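Magnesium and cobalt efflux protein CorC (Pseudomonas aeruginosa, PDB 3LLB) probably takes part in magnesium and cobalt ion transport, the chain here being its C-terminal transporter-associated domain. Local coordinates at residues F11-L16 against L76-L81. Sequence-based numbering, arbitrary orientation.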
loop_
_atom_site.group_PDB
_atom_site.type_symbol
_atom_site.label_atom_id
_atom_site.label_comp_id
_atom_site.label_asym_id
_atom_site.label_seq_id
_atom_site.Cartn_x
_atom_site.Cartn_y
_atom_site.Cartn_z
ATOM N N PHE A 11 -4.283 5.252 7.323
ATOM C CA PHE A 11 -4.352 6.023 6.103
ATOM C C PHE A 11 -5.011 5.174 5.046
ATOM O O PHE A 11 -4.826 3.938 5.061
ATOM C CB PHE A 11 -2.966 6.404 5.620
ATOM C CG PHE A 11 -2.243 7.321 6.556
ATOM C CD1 PHE A 11 -2.327 8.697 6.379
ATOM C CD2 PHE A 11 -1.532 6.815 7.608
ATOM C CE1 PHE A 11 -1.661 9.541 7.255
ATOM C CE2 PHE A 11 -0.862 7.707 8.515
ATOM C CZ PHE A 11 -0.948 9.002 8.317
ATOM N N ILE A 12 -5.770 5.809 4.166
ATOM C CA ILE A 12 -6.122 5.216 2.867
ATOM C C ILE A 12 -5.037 5.653 1.868
ATOM O O ILE A 12 -4.788 6.830 1.712
ATOM C CB ILE A 12 -7.538 5.587 2.358
ATOM C CG1 ILE A 12 -8.599 5.277 3.405
ATOM C CG2 ILE A 12 -7.817 4.782 1.095
ATOM C CD1 ILE A 12 -9.977 5.783 3.039
ATOM N N VAL A 13 -4.392 4.698 1.197
ATOM C CA VAL A 13 -3.315 4.937 0.255
ATOM C C VAL A 13 -3.685 4.418 -1.108
ATOM O O VAL A 13 -4.059 3.241 -1.246
ATOM C CB VAL A 13 -2.029 4.290 0.798
ATOM C CG1 VAL A 13 -0.880 4.496 -0.135
ATOM C CG2 VAL A 13 -1.663 4.847 2.197
ATOM N N LYS A 14 -3.603 5.263 -2.146
ATOM C CA LYS A 14 -3.839 4.794 -3.518
ATOM C C LYS A 14 -2.720 3.841 -3.975
ATOM O O LYS A 14 -1.523 4.070 -3.667
ATOM C CB LYS A 14 -3.930 5.981 -4.451
ATOM C CG LYS A 14 -5.236 6.798 -4.327
ATOM C CD LYS A 14 -5.165 7.943 -5.269
ATOM C CE LYS A 14 -6.439 8.730 -5.234
ATOM N NZ LYS A 14 -6.328 9.999 -6.028
ATOM N N ALA A 15 -3.101 2.748 -4.662
ATOM C CA ALA A 15 -2.118 1.811 -5.187
ATOM C C ALA A 15 -1.109 2.433 -6.195
ATOM O O ALA A 15 0.032 2.036 -6.295
ATOM C CB ALA A 15 -2.888 0.576 -5.765
ATOM N N LEU A 16 -1.531 3.460 -6.907
ATOM C CA LEU A 16 -0.697 4.189 -7.869
ATOM C C LEU A 16 0.335 5.122 -7.234
ATOM O O LEU A 16 1.207 5.637 -7.941
ATOM C CB LEU A 16 -1.602 4.953 -8.910
ATOM C CG LEU A 16 -2.738 5.898 -8.392
ATOM C CD1 LEU A 16 -2.147 7.203 -7.799
ATOM C CD2 LEU A 16 -3.963 6.228 -9.363
ATOM N N LEU A 76 -5.500 0.778 -0.427
ATOM C CA LEU A 76 -4.970 0.045 0.694
ATOM C C LEU A 76 -5.284 0.853 1.926
ATOM O O LEU A 76 -5.246 2.069 1.874
ATOM C CB LEU A 76 -3.445 -0.108 0.559
ATOM C CG LEU A 76 -3.283 -0.931 -0.710
ATOM C CD1 LEU A 76 -2.304 -0.363 -1.602
ATOM C CD2 LEU A 76 -3.149 -2.398 -0.355
ATOM N N ARG A 77 -5.595 0.203 3.032
ATOM C CA ARG A 77 -5.540 0.815 4.336
ATOM C C ARG A 77 -4.203 0.494 4.991
ATOM O O ARG A 77 -3.847 -0.641 5.122
ATOM C CB ARG A 77 -6.651 0.300 5.208
ATOM C CG ARG A 77 -6.776 0.959 6.540
ATOM C CD ARG A 77 -8.156 0.809 7.105
ATOM N NE ARG A 77 -8.174 1.220 8.513
ATOM C CZ ARG A 77 -9.218 1.683 9.159
ATOM N NH1 ARG A 77 -10.373 1.828 8.533
ATOM N NH2 ARG A 77 -9.095 2.027 10.435
ATOM N N LEU A 78 -3.485 1.524 5.346
ATOM C CA LEU A 78 -2.156 1.423 5.968
ATOM C C LEU A 78 -2.258 1.618 7.464
ATOM O O LEU A 78 -2.810 2.605 7.879
ATOM C CB LEU A 78 -1.267 2.495 5.380
ATOM C CG LEU A 78 0.202 2.431 5.742
ATOM C CD1 LEU A 78 0.961 1.343 4.937
ATOM C CD2 LEU A 78 0.866 3.792 5.563
ATOM N N SER A 79 -1.803 0.671 8.266
ATOM C CA SER A 79 -1.795 0.756 9.736
ATOM C C SER A 79 -0.319 0.614 10.172
ATOM O O SER A 79 0.399 -0.224 9.660
ATOM C CB SER A 79 -2.625 -0.410 10.339
ATOM O OG SER A 79 -3.984 -0.413 9.961
ATOM N N PRO A 80 0.159 1.412 11.156
ATOM C CA PRO A 80 1.507 1.112 11.693
ATOM C C PRO A 80 1.577 -0.187 12.485
ATOM O O PRO A 80 0.618 -0.502 13.171
ATOM C CB PRO A 80 1.766 2.260 12.678
ATOM C CG PRO A 80 0.431 2.828 13.015
ATOM C CD PRO A 80 -0.455 2.589 11.802
ATOM N N LEU A 81 2.687 -0.924 12.463
ATOM C CA LEU A 81 2.752 -2.149 13.292
ATOM C C LEU A 81 2.872 -1.940 14.834
ATOM O O LEU A 81 2.214 -2.637 15.606
ATOM C CB LEU A 81 3.854 -3.106 12.812
ATOM C CG LEU A 81 3.687 -3.867 11.500
ATOM C CD1 LEU A 81 4.932 -4.748 11.230
ATOM C CD2 LEU A 81 2.413 -4.689 11.499
#
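The carbonyl oxygen of F11 is gripped twice by strand 76-80: it accepts the backbone N of L78 at 2.8 Å, with the N-H aimed almost straight at it (168°), and the CA-H of R77 adds a contact of 3.3 Å from CA to the same F11 O. L76 O is held in the same way, taking the amide of V13 at 2.8 Å between N and O while the CA of I12 supplies the C-H contact. Return bonds from F11 N to L78 O and from L76 N to V13 O close two hydrogen-bonded pairs, F11 with L78 and V13 with L76, around the non-hydrogen-bonded pair of I12 and R77.

Alternation along the strands puts F11, V13, L76 and L78 on one face. There CG2 of V13, the methyl lying beside its backbone N, reaches the CB of L78 at 4.0 Å, and the two side chains meet at a slant. With chi1 of -171°, L78 swings its CG opposite its own N, and its CD2 approaches the F11 ring obliquely. Farther along, CD1 of L76 rests against A15, just past the strand end, 4.3 Å from the CB of A15. Helix 19-26 packs on the V13 and L78 part of this face, through F22 and F26, and F26 also meets the F11 ring edge to face. On the reverse face, beside I12, R77 runs out extended from CG to NE, and its NE forms a salt bridge with OD2 of D10.

Thus the C-terminal strand is paired centrally, between 11-14 and 61-68, in the helix-backed antiparallel sheet of the transporter-associated domain.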